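Local coordinates for protein beta-lactamase/D-alanine Carboxypeptidase (Yersinia pestis, PDB 3RJU) that probably acts as a serine beta-lactamase or D-alanine carboxypeptidase, hydrolysing beta-lactams or D-alanyl peptides through a covalent acyl-enzyme intermediate, at residues I58-I63 with G227-T232; L66-I71 with K177-L182; T197-A202 with C217-A222. One frame throughout, in Å; residues are numbered along the deposited sequence.

In the fold
Contact 1, the short antiparallel pairing beside S62, is the one nearest the probable active site: S62 starts an SxxK pattern and its side chain lies about 3 Å from a bound citrate, probably from the crystallisation liquor. Contacts 2 and 3 are both nested in the chain loop that contact 1 closes. The centres of contacts 1 and 2 are about 14 Å apart, joined where I229 CD1 meets SE of selenomethionine M67 at 3.7 Å. Contact 3 sits closer, about 10 Å between centres, and two polar links tie it in: G228 O to T220 OG1 at 2.6 Å and Y230 OH to G218 O at 2.7 Å. Contacts 2 and 3 touch where Y179 CD2 lies 4.3 Å from L198 CD1.

Contact 1: I58-I63 with G227-T232; sequences IRIASI and GGIYST
R59 and Y230 lie side by side on one face of a two-stranded antiparallel pairing, both side chains running the same way. With CG anti to the carbonyl carbon (chi1 -59°) and the chain extended from there to NE, R59 follows the flank of the tyrosine, and Y230 CE1 comes over one face of the guanidinium, towards its rim. The two planes are 41° apart, far from a flat stack, and NH1 stands 3.0 Å from Y230 OH. Each polar end has firm partners beyond the pair: R59 NH2 donates to the carbonyls of S215 and R216, and Y230 OH bonds to G218 O. A water over the centre of the Y230 ring joins R59 NH1 to G228 O.

I58 and S231 turn to the other face and form the hydrogen-bonded pair, I58 N to S231 O at 2.8 Å and S231 N to I58 O at 2.9 Å. I60 continues the pairing with a nearly linear bond from its N to I229 O. Its CD1 packs alongside I229 CG2 at 3.8 Å, while CG2 touches S231 CB at 3.7 Å. Beyond it the regular bonding gives way to close backbone contact, A61 CA lying 3.3 Å from G227 O, and a second water takes the A61 N-H and donates to both G227 O and I229 O.

This pairing leads straight into S62, whose OG is hydrogen-bonded to K65 NZ and to the citrate. The arrangement is consistent with the SxxK nucleophile site of serine beta-lactamases and penicillin-binding proteins, at the start of helix 64-77.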
ATOM      1  N   ILE A  58       3.743   0.795 -13.195  1.00 10.09           N
ATOM      2  CA  ILE A  58       3.352   1.871 -12.296  1.00  9.64           C
ATOM      3  C   ILE A  58       4.137   1.739 -10.993  1.00  8.51           C
ATOM      4  O   ILE A  58       4.608   0.641 -10.658  1.00 10.34           O
ATOM      5  CB  ILE A  58       1.844   1.817 -11.982  1.00  8.97           C
ATOM      6  CG1 ILE A  58       1.467   0.517 -11.259  1.00  9.06           C
ATOM      7  CG2 ILE A  58       1.025   1.950 -13.268  1.00 10.59           C
ATOM      8  CD1 ILE A  58      -0.034   0.395 -10.946  1.00  9.40           C
ATOM      9  N   ARG A  59       4.286   2.845 -10.270  1.00  9.21           N
ATOM     10  CA  ARG A  59       4.705   2.774  -8.871  1.00  9.20           C
ATOM     11  C   ARG A  59       3.454   2.693  -8.009  1.00  9.05           C
ATOM     12  O   ARG A  59       2.590   3.589  -8.074  1.00 10.62           O
ATOM     13  CB  ARG A  59       5.512   4.011  -8.466  1.00  8.56           C
ATOM     14  CG  ARG A  59       6.774   4.233  -9.308  1.00 10.53           C
ATOM     15  CD  ARG A  59       7.615   5.350  -8.710  1.00 11.26           C
ATOM     16  NE  ARG A  59       8.731   5.773  -9.560  1.00 11.06           N
ATOM     17  CZ  ARG A  59       9.986   5.338  -9.437  1.00 12.88           C
ATOM     18  NH1 ARG A  59      10.318   4.444  -8.503  1.00 13.48           N
ATOM     19  NH2 ARG A  59      10.921   5.816 -10.244  1.00 13.99           N
ATOM     20  N   ILE A  60       3.319   1.633  -7.211  1.00  7.43           N
ATOM     21  CA  ILE A  60       2.135   1.563  -6.354  1.00  8.09           C
ATOM     22  C   ILE A  60       2.314   2.335  -5.047  1.00  9.20           C
ATOM     23  O   ILE A  60       1.367   2.484  -4.270  1.00  9.66           O
ATOM     24  CB  ILE A  60       1.657   0.104  -6.085  1.00  9.45           C
ATOM     25  CG1 ILE A  60       2.633  -0.651  -5.168  1.00  9.52           C
ATOM     26  CG2 ILE A  60       1.454  -0.650  -7.411  1.00 10.73           C
ATOM     27  CD1 ILE A  60       2.117  -2.057  -4.786  1.00 12.15           C
ATOM     28  N   ALA A  61       3.524   2.838  -4.816  1.00  9.20           N
ATOM     29  CA  ALA A  61       3.809   3.613  -3.616  1.00  9.33           C
ATOM     30  C   ALA A  61       3.334   2.832  -2.392  1.00  8.18           C
ATOM     31  O   ALA A  61       3.584   1.636  -2.309  1.00  8.98           O
ATOM     32  CB  ALA A  61       3.176   5.026  -3.691  1.00  9.58           C
ATOM     33  N   SER A  62       2.626   3.472  -1.465  1.00  8.31           N
ATOM     34  CA  SER A  62       2.336   2.832  -0.169  1.00  9.08           C
ATOM     35  C   SER A  62       1.316   1.684  -0.189  1.00  8.00           C
ATOM     36  O   SER A  62       1.037   1.076   0.851  1.00  8.89           O
ATOM     37  CB  SER A  62       1.964   3.877   0.888  1.00  9.71           C
ATOM     38  OG  SER A  62       3.066   4.740   1.126  1.00 10.26           O
ATOM     39  N   ILE A  63       0.750   1.363  -1.348  1.00  7.89           N
ATOM     40  CA  ILE A  63       0.006   0.103  -1.441  1.00  7.26           C
ATOM     41  C   ILE A  63       0.978  -1.029  -1.056  1.00  7.90           C
ATOM     42  O   ILE A  63       0.568  -2.094  -0.570  1.00  8.51           O
ATOM     43  CB  ILE A  63      -0.587  -0.127  -2.874  1.00  8.17           C
ATOM     44  CG1 ILE A  63      -1.540   1.013  -3.266  1.00 10.30           C
ATOM     45  CG2 ILE A  63      -1.309  -1.441  -2.955  1.00  9.28           C
ATOM     46  CD1 ILE A  63      -2.701   1.217  -2.331  1.00 11.38           C
ATOM     47  N   GLY A 227       7.123   1.433   0.398  1.00  8.44           N
ATOM     48  CA  GLY A 227       6.639   2.068  -0.817  1.00 10.27           C
ATOM     49  C   GLY A 227       7.237   1.758  -2.170  1.00  9.01           C
ATOM     50  O   GLY A 227       6.769   2.298  -3.166  1.00  9.72           O
ATOM     51  N   GLY A 228       8.250   0.895  -2.232  1.00  8.36           N
ATOM     52  CA  GLY A 228       9.026   0.771  -3.459  1.00  8.05           C
ATOM     53  C   GLY A 228       8.468  -0.060  -4.602  1.00  9.91           C
ATOM     54  O   GLY A 228       9.045  -0.082  -5.685  1.00  9.97           O
ATOM     55  N   ILE A 229       7.375  -0.781  -4.372  1.00  9.99           N
ATOM     56  CA  ILE A 229       6.970  -1.808  -5.333  1.00  9.60           C
ATOM     57  C   ILE A 229       6.455  -1.215  -6.649  1.00 10.01           C
ATOM     58  O   ILE A 229       5.639  -0.300  -6.655  1.00 10.15           O
ATOM     59  CB  ILE A 229       5.955  -2.827  -4.716  1.00  9.41           C
ATOM     60  CG1 ILE A 229       6.631  -3.655  -3.616  1.00  8.75           C
ATOM     61  CG2 ILE A 229       5.347  -3.740  -5.807  1.00  9.70           C
ATOM     62  CD1 ILE A 229       5.664  -4.574  -2.881  1.00 10.05           C
ATOM     63  N   TYR A 230       6.987  -1.711  -7.757  1.00  9.36           N
ATOM     64  CA  TYR A 230       6.420  -1.450  -9.075  1.00  8.88           C
ATOM     65  C   TYR A 230       5.438  -2.562  -9.401  1.00 10.35           C
ATOM     66  O   TYR A 230       5.647  -3.716  -9.024  1.00  9.95           O
ATOM     67  CB  TYR A 230       7.488  -1.462 -10.143  1.00  9.90           C
ATOM     68  CG  TYR A 230       8.611  -0.466 -10.017  1.00  9.73           C
ATOM     69  CD1 TYR A 230       8.568   0.755 -10.707  1.00 10.46           C
ATOM     70  CD2 TYR A 230       9.756  -0.758  -9.274  1.00 10.44           C
ATOM     71  CE1 TYR A 230       9.607   1.654 -10.636  1.00 11.00           C
ATOM     72  CE2 TYR A 230      10.817   0.157  -9.199  1.00 11.83           C
ATOM     73  CZ  TYR A 230      10.743   1.340  -9.896  1.00 11.96           C
ATOM     74  OH  TYR A 230      11.789   2.240  -9.834  1.00 13.85           O
ATOM     75  N   SER A 231       4.381  -2.233 -10.136  1.00  9.74           N
ATOM     76  CA  SER A 231       3.455  -3.260 -10.589  1.00  9.21           C
ATOM     77  C   SER A 231       2.808  -2.842 -11.912  1.00  8.68           C
ATOM     78  O   SER A 231       3.331  -1.960 -12.626  1.00  9.61           O
ATOM     79  CB  SER A 231       2.409  -3.556  -9.503  1.00 11.28           C
ATOM     80  OG  SER A 231       1.650  -4.716  -9.807  1.00 11.26           O
ATOM     81  N   THR A 232       1.672  -3.452 -12.240  1.00  8.71           N
ATOM     82  CA  THR A 232       0.900  -3.045 -13.413  1.00  9.65           C
ATOM     83  C   THR A 232      -0.568  -3.147 -13.038  1.00  9.14           C
ATOM     84  O   THR A 232      -0.916  -3.821 -12.057  1.00 10.31           O
ATOM     85  CB  THR A 232       1.130  -3.995 -14.599  1.00 10.35           C
ATOM     86  OG1 THR A 232       0.741  -5.321 -14.200  1.00 11.20           O
ATOM     87  CG2 THR A 232       2.602  -3.988 -15.057  1.00 10.53           C
TER
HETATM   88  O   HOH W   1       8.573   2.427  -7.220  1.00 11.27           O
HETATM   89  O   HOH W   2       6.280   2.194  -5.769  1.00  9.59           O

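Contact 2: L66-I71 with K177-L182; sequences LMTSEI and KPYAHL
Y179 reaches from the first turn of helix 179-191 to helix 64-77, where its hydroxyl lodges between T68 and I71. From CB the chain leaves with CG anti to the backbone N (chi1 -169°), which carries the ring away from its own helix and across to the other. Along the ring, CE1 passes 4.0 Å from I71 CD1 and CZ comes closer, 3.7 Å from the same methyl. At the tip, OH is 3.3 Å from both I71 CD1 and T68 CA, with the threonine side chain crossing the tyrosine at about a right angle. A water links the two side chains: it donates to T68 OG1 at 2.9 Å and lies 2.7 Å from Y179 OH. T68 OG1 is also within hydrogen-bonding reach of two carbonyls, those of G225 and, a turn earlier in its helix, T64, which must share its one proton. On its other branch I71 offers CG2 to L182 CD1 at 4.0 Å, so its two branches meet different residues of helix 179-191.

Helix 162-175 borders the same junction, A168 touching Y179, A175 touching L182, and Y164 and L167 touching T68, while I187 of helix 179-191 packs against I71 further along.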
ATOM      1  N   LEU A  66       0.545  -2.826   2.287  1.00  7.61           N
ATOM      2  CA  LEU A  66      -0.419  -3.943   2.394  1.00  7.43           C
ATOM      3  C   LEU A  66       0.248  -5.280   2.109  1.00  8.63           C
ATOM      4  O   LEU A  66      -0.104  -6.306   2.692  1.00 10.05           O
ATOM      5  CB  LEU A  66      -1.598  -3.748   1.434  1.00  6.87           C
ATOM      6  CG  LEU A  66      -2.353  -2.414   1.564  1.00  6.76           C
ATOM      7  CD1 LEU A  66      -3.537  -2.419   0.590  1.00  9.65           C
ATOM      8  CD2 LEU A  66      -2.806  -2.215   3.009  1.00  8.91           C
HETATM    9  N   MSE A  67       1.215  -5.269   1.202  1.00  8.24           N
HETATM   10  CA  MSE A  67       1.966  -6.489   0.908  1.00  8.06           C
HETATM   11  C   MSE A  67       2.959  -6.833   2.029  1.00  8.28           C
HETATM   12  O   MSE A  67       3.164  -8.001   2.337  1.00  8.63           O
HETATM   13  CB  MSE A  67       2.663  -6.371  -0.454  1.00  9.66           C
HETATM   14  CG  MSE A  67       1.647  -6.236  -1.588  1.00  9.58           C
HETATM   15 SE   MSE A  67       2.401  -6.166  -3.347  0.74 12.47          SE
HETATM   16  CE  MSE A  67       0.772  -5.669  -4.334  1.00 12.25           C
ATOM     17  N   THR A  68       3.585  -5.828   2.625  1.00  8.03           N
ATOM     18  CA  THR A  68       4.450  -6.082   3.780  1.00  7.73           C
ATOM     19  C   THR A  68       3.640  -6.723   4.897  1.00  7.55           C
ATOM     20  O   THR A  68       4.054  -7.724   5.474  1.00  9.55           O
ATOM     21  CB  THR A  68       5.086  -4.794   4.284  1.00  6.93           C
ATOM     22  OG1 THR A  68       5.597  -4.072   3.148  1.00  8.92           O
ATOM     23  CG2 THR A  68       6.220  -5.095   5.264  1.00  9.72           C
ATOM     24  N   SER A  69       2.473  -6.162   5.200  1.00  8.23           N
ATOM     25  CA  SER A  69       1.613  -6.784   6.217  1.00  7.46           C
ATOM     26  C   SER A  69       1.118  -8.168   5.807  1.00  8.80           C
ATOM     27  O   SER A  69       0.998  -9.069   6.649  1.00 10.40           O
ATOM     28  CB  SER A  69       0.457  -5.854   6.599  1.00  8.47           C
ATOM     29  OG  SER A  69       0.950  -4.858   7.490  1.00 10.21           O
ATOM     30  N   GLU A  70       0.848  -8.354   4.513  1.00  8.81           N
ATOM     31  CA  GLU A  70       0.470  -9.675   4.009  1.00  9.02           C
ATOM     32  C   GLU A  70       1.556 -10.709   4.320  1.00  9.45           C
ATOM     33  O   GLU A  70       1.279 -11.801   4.823  1.00  9.75           O
ATOM     34  CB  GLU A  70       0.231  -9.650   2.489  1.00  9.77           C
ATOM     35  CG  GLU A  70       0.018 -11.069   1.918  1.00 10.52           C
ATOM     36  CD  GLU A  70      -0.429 -11.127   0.478  1.00 14.87           C
ATOM     37  OE1 GLU A  70      -0.363 -10.111  -0.187  1.00 14.28           O
ATOM     38  OE2 GLU A  70      -0.813 -12.229   0.002  1.00 17.78           O
ATOM     39  N   ILE A  71       2.797 -10.362   4.004  1.00  8.76           N
ATOM     40  CA  ILE A  71       3.927 -11.234   4.293  1.00  9.32           C
ATOM     41  C   ILE A  71       4.064 -11.504   5.788  1.00  9.98           C
ATOM     42  O   ILE A  71       4.288 -12.653   6.192  1.00 10.63           O
ATOM     43  CB  ILE A  71       5.226 -10.683   3.670  1.00  9.47           C
ATOM     44  CG1 ILE A  71       5.111 -10.760   2.142  1.00 11.01           C
ATOM     45  CG2 ILE A  71       6.466 -11.456   4.167  1.00  9.36           C
ATOM     46  CD1 ILE A  71       6.206 -10.026   1.403  1.00 12.18           C
ATOM     47  N   LYS A 177      15.833 -15.043   4.379  1.00 19.02           N
ATOM     48  CA  LYS A 177      16.034 -14.806   2.953  1.00 18.33           C
ATOM     49  C   LYS A 177      15.774 -13.328   2.634  1.00 16.44           C
ATOM     50  O   LYS A 177      15.084 -12.645   3.381  1.00 15.28           O
ATOM     51  CB  LYS A 177      15.115 -15.695   2.129  1.00 20.51           C
ATOM     52  CG  LYS A 177      13.639 -15.434   2.346  1.00 22.99           C
ATOM     53  CD  LYS A 177      12.780 -16.297   1.408  1.00 27.57           C
ATOM     54  CE  LYS A 177      12.697 -17.727   1.846  1.00 29.52           C
ATOM     55  NZ  LYS A 177      11.663 -18.440   1.009  1.00 30.03           N
ATOM     56  N   PRO A 178      16.344 -12.831   1.526  1.00 17.51           N
ATOM     57  CA  PRO A 178      16.153 -11.428   1.148  1.00 16.75           C
ATOM     58  C   PRO A 178      14.671 -11.111   1.037  1.00 15.77           C
ATOM     59  O   PRO A 178      13.884 -11.972   0.638  1.00 15.66           O
ATOM     60  CB  PRO A 178      16.814 -11.341  -0.233  1.00 18.62           C
ATOM     61  CG  PRO A 178      17.836 -12.443  -0.221  1.00 19.36           C
ATOM     62  CD  PRO A 178      17.190 -13.558   0.557  1.00 18.75           C
ATOM     63  N   TYR A 179      14.292  -9.887   1.398  1.00 14.59           N
ATOM     64  CA  TYR A 179      12.900  -9.499   1.288  1.00 12.67           C
ATOM     65  C   TYR A 179      12.343  -9.698  -0.122  1.00 13.88           C
ATOM     66  O   TYR A 179      11.187 -10.110  -0.282  1.00 13.91           O
ATOM     67  CB  TYR A 179      12.676  -8.057   1.758  1.00 12.44           C
ATOM     68  CG  TYR A 179      11.220  -7.762   1.902  1.00 11.57           C
ATOM     69  CD1 TYR A 179      10.522  -8.167   3.033  1.00 11.64           C
ATOM     70  CD2 TYR A 179      10.526  -7.127   0.885  1.00 11.57           C
ATOM     71  CE1 TYR A 179       9.176  -7.927   3.161  1.00 10.40           C
ATOM     72  CE2 TYR A 179       9.174  -6.864   0.994  1.00 11.21           C
ATOM     73  CZ  TYR A 179       8.506  -7.258   2.138  1.00 11.45           C
ATOM     74  OH  TYR A 179       7.182  -7.001   2.251  1.00 11.44           O
ATOM     75  N   ALA A 180      13.151  -9.414  -1.144  1.00 14.35           N
ATOM     76  CA  ALA A 180      12.689  -9.589  -2.521  1.00 14.54           C
ATOM     77  C   ALA A 180      12.266 -11.042  -2.766  1.00 13.49           C
ATOM     78  O   ALA A 180      11.339 -11.301  -3.527  1.00 13.74           O
ATOM     79  CB  ALA A 180      13.762  -9.183  -3.508  1.00 15.88           C
ATOM     80  N   HIS A 181      12.950 -11.994  -2.131  1.00 14.02           N
ATOM     81  CA  HIS A 181      12.562 -13.397  -2.257  1.00 15.01           C
ATOM     82  C   HIS A 181      11.252 -13.712  -1.544  1.00 14.63           C
ATOM     83  O   HIS A 181      10.479 -14.536  -2.023  1.00 14.43           O
ATOM     84  CB  HIS A 181      13.663 -14.312  -1.722  1.00 16.42           C
ATOM     85  CG  HIS A 181      14.900 -14.297  -2.560  1.00 20.14           C
ATOM     86  ND1 HIS A 181      15.897 -15.240  -2.438  1.00 21.06           N
ATOM     87  CD2 HIS A 181      15.292 -13.459  -3.549  1.00 22.32           C
ATOM     88  CE1 HIS A 181      16.859 -14.976  -3.304  1.00 23.44           C
ATOM     89  NE2 HIS A 181      16.518 -13.900  -3.990  1.00 24.43           N
ATOM     90  N   LEU A 182      11.014 -13.081  -0.391  1.00 14.18           N
ATOM     91  CA  LEU A 182       9.719 -13.210   0.264  1.00 14.25           C
ATOM     92  C   LEU A 182       8.581 -12.677  -0.595  1.00 13.51           C
ATOM     93  O   LEU A 182       7.535 -13.322  -0.710  1.00 14.12           O
ATOM     94  CB  LEU A 182       9.694 -12.488   1.612  1.00 14.86           C
ATOM     95  CG  LEU A 182      10.363 -13.182   2.781  1.00 16.06           C
ATOM     96  CD1 LEU A 182      10.364 -12.256   4.006  1.00 15.83           C
ATOM     97  CD2 LEU A 182       9.634 -14.482   3.079  1.00 17.59           C
TER
HETATM   98  O   HOH W   3       6.366  -5.079   0.593  1.00 10.19           O

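Contact 3: T197-A202 with C217-A222; sequences TLTPTA and CGNTVA
Two irregular loop segments, brought together beside the C205-C217 disulfide, make up this contact; an ST turn marks one and an Asx turn the other. The single backbone bond that joins them runs from T220 N to L198 O, 2.9 Å long and almost straight at 172°, with the donor in the carbonyl plane. N219 CA adds a CH...O approach to the same oxygen, so L198 O receives two neighbouring residues of the facing loop.

L198 points into the contact. Its CB rests on V221 CG2 at 3.7 Å, and CD2 lies 3.6 Å from T220 OG1, the two side chains crossing at a slant. T220 OG1 sits between its own backbone N and carbonyl carbon (chi1 54°), and its polar partner is G228 O, just before strand 230-231. Thus one residue packs on L198 and also ties the loop inward.

Towards the surface, T199 and N219 run side by side in the same direction, with T199 CG2 3.5 Å from N219 ND2. The same methyl touches V221 CG2, so T199 and L198 both pack on one branch of the valine. At the other end the P200 ring comes up to the disulfide through CG, 3.7 Å from C217 SG, and its CD is equally far from G218 O. That carbonyl also accepts from Y230 OH, while Y230 itself packs on P200.

Each loop is shaped by a side chain acting on its own backbone. T197 OG1 accepts from T199 N in the ST turn, and N219 OD1 closes the Asx turn by accepting from V221 N at 2.9 Å, with the donor tilted 35° from the amide carbonyl plane.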
ATOM      1  N   THR A 197       7.598  -5.927  -8.702  1.00  9.46           N
ATOM      2  CA  THR A 197       9.021  -6.056  -8.440  1.00  9.94           C
ATOM      3  C   THR A 197       9.589  -4.813  -7.761  1.00 10.72           C
ATOM      4  O   THR A 197       9.010  -3.732  -7.857  1.00 10.37           O
ATOM      5  CB  THR A 197       9.790  -6.301  -9.770  1.00 12.63           C
ATOM      6  OG1 THR A 197      11.178  -6.521  -9.494  1.00 14.04           O
ATOM      7  CG2 THR A 197       9.645  -5.114 -10.733  1.00 13.67           C
ATOM      8  N   LEU A 198      10.716  -4.987  -7.068  1.00 10.65           N
ATOM      9  CA  LEU A 198      11.510  -3.893  -6.523  1.00 11.49           C
ATOM     10  C   LEU A 198      12.750  -3.681  -7.375  1.00 12.73           C
ATOM     11  O   LEU A 198      13.530  -2.755  -7.145  1.00 13.65           O
ATOM     12  CB  LEU A 198      11.947  -4.212  -5.092  1.00 11.78           C
ATOM     13  CG  LEU A 198      10.824  -4.308  -4.064  1.00 10.39           C
ATOM     14  CD1 LEU A 198      11.252  -5.141  -2.847  1.00 11.59           C
ATOM     15  CD2 LEU A 198      10.336  -2.915  -3.658  1.00 10.68           C
ATOM     16  N   THR A 199      12.931  -4.539  -8.368  1.00 13.72           N
ATOM     17  CA  THR A 199      14.131  -4.504  -9.187  1.00 15.20           C
ATOM     18  C   THR A 199      13.769  -4.649 -10.673  1.00 14.55           C
ATOM     19  O   THR A 199      14.057  -5.672 -11.303  1.00 14.55           O
ATOM     20  CB  THR A 199      15.104  -5.635  -8.768  1.00 17.18           C
ATOM     21  OG1 THR A 199      14.439  -6.900  -8.873  1.00 18.91           O
ATOM     22  CG2 THR A 199      15.547  -5.453  -7.307  1.00 16.27           C
ATOM     23  N   PRO A 200      13.128  -3.620 -11.240  1.00 13.88           N
ATOM     24  CA  PRO A 200      12.685  -3.732 -12.634  1.00 14.02           C
ATOM     25  C   PRO A 200      13.830  -3.852 -13.635  1.00 15.09           C
ATOM     26  O   PRO A 200      14.921  -3.299 -13.444  1.00 16.37           O
ATOM     27  CB  PRO A 200      11.902  -2.435 -12.862  1.00 14.59           C
ATOM     28  CG  PRO A 200      12.471  -1.475 -11.859  1.00 14.48           C
ATOM     29  CD  PRO A 200      12.796  -2.312 -10.649  1.00 14.25           C
ATOM     30  N   THR A 201      13.566  -4.584 -14.707  1.00 15.01           N
ATOM     31  CA  THR A 201      14.501  -4.663 -15.821  1.00 15.90           C
ATOM     32  C   THR A 201      14.356  -3.442 -16.721  1.00 16.10           C
ATOM     33  O   THR A 201      13.434  -2.635 -16.555  1.00 15.61           O
ATOM     34  CB  THR A 201      14.202  -5.881 -16.681  1.00 16.47           C
ATOM     35  OG1 THR A 201      12.888  -5.739 -17.242  1.00 16.91           O
ATOM     36  CG2 THR A 201      14.271  -7.158 -15.846  1.00 16.02           C
ATOM     37  N   ALA A 202      15.248  -3.319 -17.699  1.00 16.86           N
ATOM     38  CA  ALA A 202      15.125  -2.252 -18.691  1.00 16.86           C
ATOM     39  C   ALA A 202      13.808  -2.359 -19.460  1.00 17.14           C
ATOM     40  O   ALA A 202      13.159  -1.342 -19.740  1.00 18.01           O
ATOM     41  CB  ALA A 202      16.312  -2.286 -19.667  1.00 17.54           C
ATOM     42  N   CYS A 217      13.673   5.237 -13.204  1.00 17.54           N
ATOM     43  CA  CYS A 217      13.217   3.901 -12.879  1.00 16.20           C
ATOM     44  C   CYS A 217      14.407   3.065 -12.429  1.00 17.87           C
ATOM     45  O   CYS A 217      15.274   2.721 -13.223  1.00 21.48           O
ATOM     46  CB  CYS A 217      12.531   3.285 -14.099  1.00 16.76           C
ATOM     47  SG  CYS A 217      11.902   1.605 -13.864  1.00 17.57           S
ATOM     48  N   GLY A 218      14.460   2.747 -11.142  1.00 18.88           N
ATOM     49  CA  GLY A 218      15.600   2.015 -10.623  1.00 18.92           C
ATOM     50  C   GLY A 218      15.226   1.061  -9.516  1.00 15.55           C
ATOM     51  O   GLY A 218      14.052   0.822  -9.252  1.00 15.00           O
ATOM     52  N   ASN A 219      16.247   0.489  -8.897  1.00 15.72           N
ATOM     53  CA  ASN A 219      16.090  -0.431  -7.787  1.00 14.78           C
ATOM     54  C   ASN A 219      15.512   0.338  -6.601  1.00 12.69           C
ATOM     55  O   ASN A 219      16.048   1.373  -6.203  1.00 15.23           O
ATOM     56  CB  ASN A 219      17.475  -1.015  -7.474  1.00 16.21           C
ATOM     57  CG  ASN A 219      17.490  -1.947  -6.268  1.00 17.52           C
ATOM     58  OD1 ASN A 219      17.028  -1.598  -5.184  1.00 18.50           O
ATOM     59  ND2 ASN A 219      18.066  -3.133  -6.453  1.00 18.46           N
ATOM     60  N   THR A 220      14.405  -0.163  -6.055  1.00 10.57           N
ATOM     61  CA  THR A 220      13.737   0.484  -4.936  1.00 10.42           C
ATOM     62  C   THR A 220      13.696  -0.418  -3.695  1.00 10.63           C
ATOM     63  O   THR A 220      12.840  -0.251  -2.803  1.00 11.35           O
ATOM     64  CB  THR A 220      12.308   0.865  -5.325  1.00 11.75           C
ATOM     65  OG1 THR A 220      11.634  -0.293  -5.826  1.00 11.01           O
ATOM     66  CG2 THR A 220      12.294   1.986  -6.395  1.00 12.45           C
ATOM     67  N   VAL A 221      14.634  -1.354  -3.612  1.00 11.02           N
ATOM     68  CA  VAL A 221      14.679  -2.260  -2.472  1.00 11.30           C
ATOM     69  C   VAL A 221      14.810  -1.515  -1.126  1.00 12.17           C
ATOM     70  O   VAL A 221      14.344  -2.008  -0.090  1.00 11.71           O
ATOM     71  CB  VAL A 221      15.795  -3.308  -2.642  1.00 12.56           C
ATOM     72  CG1 VAL A 221      16.021  -4.087  -1.335  1.00 15.33           C
ATOM     73  CG2 VAL A 221      15.448  -4.243  -3.779  1.00 12.94           C
ATOM     74  N   ALA A 222      15.419  -0.330  -1.137  1.00 10.92           N
ATOM     75  CA  ALA A 222      15.510   0.478   0.086  1.00 12.39           C
ATOM     76  C   ALA A 222      14.144   0.736   0.732  1.00 12.80           C
ATOM     77  O   ALA A 222      14.044   0.861   1.955  1.00 13.60           O
ATOM     78  CB  ALA A 222      16.206   1.784  -0.176  1.00 12.42           C
TER